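Local coordinates for phosphoenolpyruvate-protein phosphotransferase (Acinetobacter sp., PDB 3CI6) that probably transfers the phosphoryl group of phosphoenolpyruvate to a histidine of a carrier protein, the present chain being its GAF domain, at residues B[73-81]-B[99-107]. Sequence-based numbering, arbitrary orientation.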
loop_
_atom_site.group_PDB
_atom_site.type_symbol
_atom_site.label_atom_id
_atom_site.label_comp_id
_atom_site.label_asym_id
_atom_site.label_seq_id
_atom_site.Cartn_x
_atom_site.Cartn_y
_atom_site.Cartn_z
ATOM N N VAL B 73 -2.116 11.830 22.911
ATOM C CA VAL B 73 -3.568 11.893 22.786
ATOM C C VAL B 73 -4.082 10.532 22.339
ATOM O O VAL B 73 -3.566 9.954 21.377
ATOM C CB VAL B 73 -3.965 12.942 21.736
ATOM C CG1 VAL B 73 -5.464 12.748 21.290
ATOM C CG2 VAL B 73 -3.669 14.334 22.278
ATOM N N SER B 74 -5.066 10.012 23.064
ATOM C CA SER B 74 -5.631 8.725 22.717
ATOM C C SER B 74 -7.134 8.751 22.758
ATOM O O SER B 74 -7.752 9.656 23.343
ATOM C CB SER B 74 -5.122 7.631 23.593
ATOM O OG SER B 74 -5.540 7.852 24.919
ATOM N N LEU B 75 -7.702 7.757 22.108
ATOM C CA LEU B 75 -9.134 7.576 21.990
ATOM C C LEU B 75 -9.504 6.150 22.320
ATOM O O LEU B 75 -8.797 5.222 21.934
ATOM C CB LEU B 75 -9.598 7.867 20.556
ATOM C CG LEU B 75 -9.330 9.280 20.031
ATOM C CD1 LEU B 75 -9.388 9.441 18.529
ATOM C CD2 LEU B 75 -10.335 10.215 20.712
ATOM N N GLN B 76 -10.629 5.940 23.000
ATOM C CA GLN B 76 -11.058 4.569 23.194
ATOM C C GLN B 76 -11.557 3.979 21.874
ATOM O O GLN B 76 -11.852 4.690 20.922
ATOM C CB GLN B 76 -12.149 4.469 24.240
ATOM C CG GLN B 76 -11.703 4.960 25.614
ATOM C CD GLN B 76 -10.560 4.131 26.187
ATOM O OE1 GLN B 76 -10.723 2.944 26.498
ATOM N NE2 GLN B 76 -9.397 4.762 26.341
ATOM N N LEU B 77 -11.630 2.660 21.820
ATOM C CA LEU B 77 -11.884 1.958 20.573
ATOM C C LEU B 77 -13.265 2.251 19.974
ATOM O O LEU B 77 -13.422 2.221 18.774
ATOM C CB LEU B 77 -11.665 0.460 20.758
ATOM C CG LEU B 77 -10.203 0.082 20.993
ATOM C CD1 LEU B 77 -10.117 -1.418 21.065
ATOM C CD2 LEU B 77 -9.254 0.603 19.913
ATOM N N SER B 78 -14.233 2.579 20.809
ATOM C CA SER B 78 -15.573 2.909 20.317
ATOM C C SER B 78 -15.849 4.400 20.328
ATOM O O SER B 78 -17.004 4.818 20.222
ATOM C CB SER B 78 -16.611 2.193 21.182
ATOM O OG SER B 78 -16.513 2.600 22.540
ATOM N N GLU B 79 -14.801 5.219 20.439
ATOM C CA GLU B 79 -14.978 6.628 20.759
ATOM C C GLU B 79 -15.041 7.502 19.530
ATOM O O GLU B 79 -14.056 7.611 18.784
ATOM C CB GLU B 79 -13.851 7.114 21.682
ATOM C CG GLU B 79 -14.008 8.544 22.121
ATOM C CD GLU B 79 -13.026 8.968 23.205
ATOM O OE1 GLU B 79 -12.181 8.161 23.635
ATOM O OE2 GLU B 79 -13.150 10.124 23.690
ATOM N N GLY B 80 -16.195 8.158 19.353
ATOM C CA GLY B 80 -16.304 9.219 18.383
ATOM C C GLY B 80 -16.177 8.773 16.931
ATOM O O GLY B 80 -16.352 7.597 16.603
ATOM N N LEU B 81 -15.934 9.737 16.053
ATOM C CA LEU B 81 -15.810 9.415 14.624
ATOM C C LEU B 81 -14.622 8.521 14.297
ATOM O O LEU B 81 -14.732 7.653 13.415
ATOM C CB LEU B 81 -15.782 10.679 13.760
ATOM C CG LEU B 81 -17.058 11.507 13.750
ATOM C CD1 LEU B 81 -16.785 12.909 13.180
ATOM C CD2 LEU B 81 -18.147 10.697 12.973
ATOM N N LYS B 99 -22.644 19.003 11.715
ATOM C CA LYS B 99 -23.931 18.369 11.971
ATOM C C LYS B 99 -23.793 17.149 12.887
ATOM O O LYS B 99 -24.784 16.672 13.441
ATOM C CB LYS B 99 -24.599 18.007 10.644
ATOM C CG LYS B 99 -25.003 19.244 9.866
ATOM C CD LYS B 99 -25.063 18.974 8.390
ATOM C CE LYS B 99 -25.776 20.080 7.642
ATOM N NZ LYS B 99 -25.716 19.851 6.160
ATOM N N HIS B 100 -22.563 16.666 13.066
ATOM C CA HIS B 100 -22.300 15.482 13.889
ATOM C C HIS B 100 -21.320 15.788 15.017
ATOM O O HIS B 100 -20.747 14.866 15.579
ATOM C CB HIS B 100 -21.742 14.358 13.002
ATOM C CG HIS B 100 -22.627 14.034 11.837
ATOM N ND1 HIS B 100 -23.660 13.127 11.926
ATOM C CD2 HIS B 100 -22.658 14.517 10.571
ATOM C CE1 HIS B 100 -24.289 13.061 10.768
ATOM N NE2 HIS B 100 -23.697 13.890 9.926
ATOM N N GLU B 101 -21.155 17.070 15.354
ATOM C CA GLU B 101 -20.118 17.496 16.315
ATOM C C GLU B 101 -20.437 17.116 17.759
ATOM O O GLU B 101 -19.537 16.831 18.566
ATOM C CB GLU B 101 -19.890 19.014 16.233
ATOM C CG GLU B 101 -18.578 19.468 16.872
ATOM C CD GLU B 101 -18.442 20.982 16.941
ATOM O OE1 GLU B 101 -18.866 21.669 15.978
ATOM O OE2 GLU B 101 -17.904 21.489 17.967
ATOM N N ARG B 102 -21.717 17.125 18.102
ATOM C CA ARG B 102 -22.087 16.978 19.513
ATOM C C ARG B 102 -21.584 15.647 20.113
ATOM O O ARG B 102 -21.094 15.616 21.261
ATOM C CB ARG B 102 -23.602 17.128 19.691
ATOM C CG ARG B 102 -24.074 16.916 21.113
ATOM C CD ARG B 102 -25.558 17.137 21.222
ATOM N NE ARG B 102 -25.918 18.547 21.142
ATOM C CZ ARG B 102 -26.633 19.118 20.172
ATOM N NH1 ARG B 102 -26.888 20.418 20.258
ATOM N NH2 ARG B 102 -27.078 18.423 19.119
ATOM N N PHE B 103 -21.712 14.559 19.344
ATOM C CA PHE B 103 -21.285 13.235 19.808
ATOM C C PHE B 103 -20.178 12.658 18.936
ATOM O O PHE B 103 -20.015 11.426 18.821
ATOM C CB PHE B 103 -22.488 12.294 19.884
ATOM C CG PHE B 103 -23.634 12.843 20.717
ATOM C CD1 PHE B 103 -23.644 12.688 22.096
ATOM C CD2 PHE B 103 -24.708 13.505 20.115
ATOM C CE1 PHE B 103 -24.688 13.183 22.855
ATOM C CE2 PHE B 103 -25.752 14.014 20.878
ATOM C CZ PHE B 103 -25.745 13.851 22.253
ATOM N N ALA B 104 -19.409 13.558 18.327
ATOM C CA ALA B 104 -18.228 13.181 17.529
ATOM C C ALA B 104 -17.067 12.695 18.384
ATOM O O ALA B 104 -16.166 11.999 17.887
ATOM C CB ALA B 104 -17.780 14.372 16.677
ATOM N N TYR B 105 -17.049 13.104 19.649
ATOM C CA TYR B 105 -15.965 12.763 20.589
ATOM C C TYR B 105 -14.592 12.743 19.929
ATOM O O TYR B 105 -13.828 11.774 20.034
ATOM C CB TYR B 105 -16.255 11.439 21.313
ATOM C CG TYR B 105 -17.518 11.463 22.139
ATOM C CD1 TYR B 105 -17.561 12.144 23.351
ATOM C CD2 TYR B 105 -18.667 10.802 21.717
ATOM C CE1 TYR B 105 -18.731 12.168 24.128
ATOM C CE2 TYR B 105 -19.830 10.819 22.476
ATOM C CZ TYR B 105 -19.856 11.505 23.680
ATOM O OH TYR B 105 -20.997 11.530 24.452
ATOM N N LEU B 106 -14.303 13.837 19.227
ATOM C CA LEU B 106 -13.026 14.026 18.577
ATOM C C LEU B 106 -11.977 14.251 19.652
ATOM O O LEU B 106 -12.287 14.740 20.751
ATOM C CB LEU B 106 -13.089 15.207 17.607
ATOM C CG LEU B 106 -14.017 14.996 16.411
ATOM C CD1 LEU B 106 -14.407 16.327 15.750
ATOM C CD2 LEU B 106 -13.365 14.072 15.389
ATOM N N PRO B 107 -10.734 13.860 19.362
ATOM C CA PRO B 107 -9.646 13.996 20.333
ATOM C C PRO B 107 -9.215 15.449 20.552
ATOM O O PRO B 107 -9.817 16.367 19.980
ATOM C CB PRO B 107 -8.525 13.188 19.698
ATOM C CG PRO B 107 -8.811 13.230 18.240
ATOM C CD PRO B 107 -10.286 13.249 18.100
HETATM O O HOH W 1 -13.257 10.030 17.697
#
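A chi1 of 164° swings CG1 of Val-73 away from the main-chain nitrogen, and a chi1 of -60° sets CG of Leu-75 anti to its carbonyl carbon, bringing both side chains onto the ring of Pro-107. The place is the edge of the antiparallel sheet of a GAF domain: 74-76 is an outer strand, paired with 56-63, and 99-107 belongs to the irregular loop between strands 92-94 and 116-124. Val-73 meets the proline ring at about a right angle, and its CG1 sits 3.5 Å from Pro-107 CB, rather tight for two carbons. Leu-75 spreads both methyls over the same ring, CD2 lying 3.6 Å from Pro-107 CB and CD1 3.8 Å from Pro-107 CG; Tyr-48 of strand 44-51 touches both Leu-75 and Pro-107.

Past the strand, the chain makes a type I turn from Gln-76 to Glu-79. The extended Glu-79 side chain reaches back so that OE1 accepts the Gln-76 N-H through its anti lone pair, a nearly straight bond (167°), while a glycerol, probably from the crystallisation liquor, also hydrogen-bonds to OE1. These bonds help hold the carboxylate, and CG of Glu-79 rests 3.8 Å from Tyr-105 CB.

In helix 80-88, Leu-81 N donates to Ala-104 O at 2.9 Å, although the exact place of that oxygen is less sure. Leu-81 CD1 packs 3.9 Å from Ala-104 CB, with Leu-106 CD2 a looser neighbour. One water ties the two backbones together, donating to Glu-79 O at 2.8 Å and to Tyr-105 O at 3.0 Å.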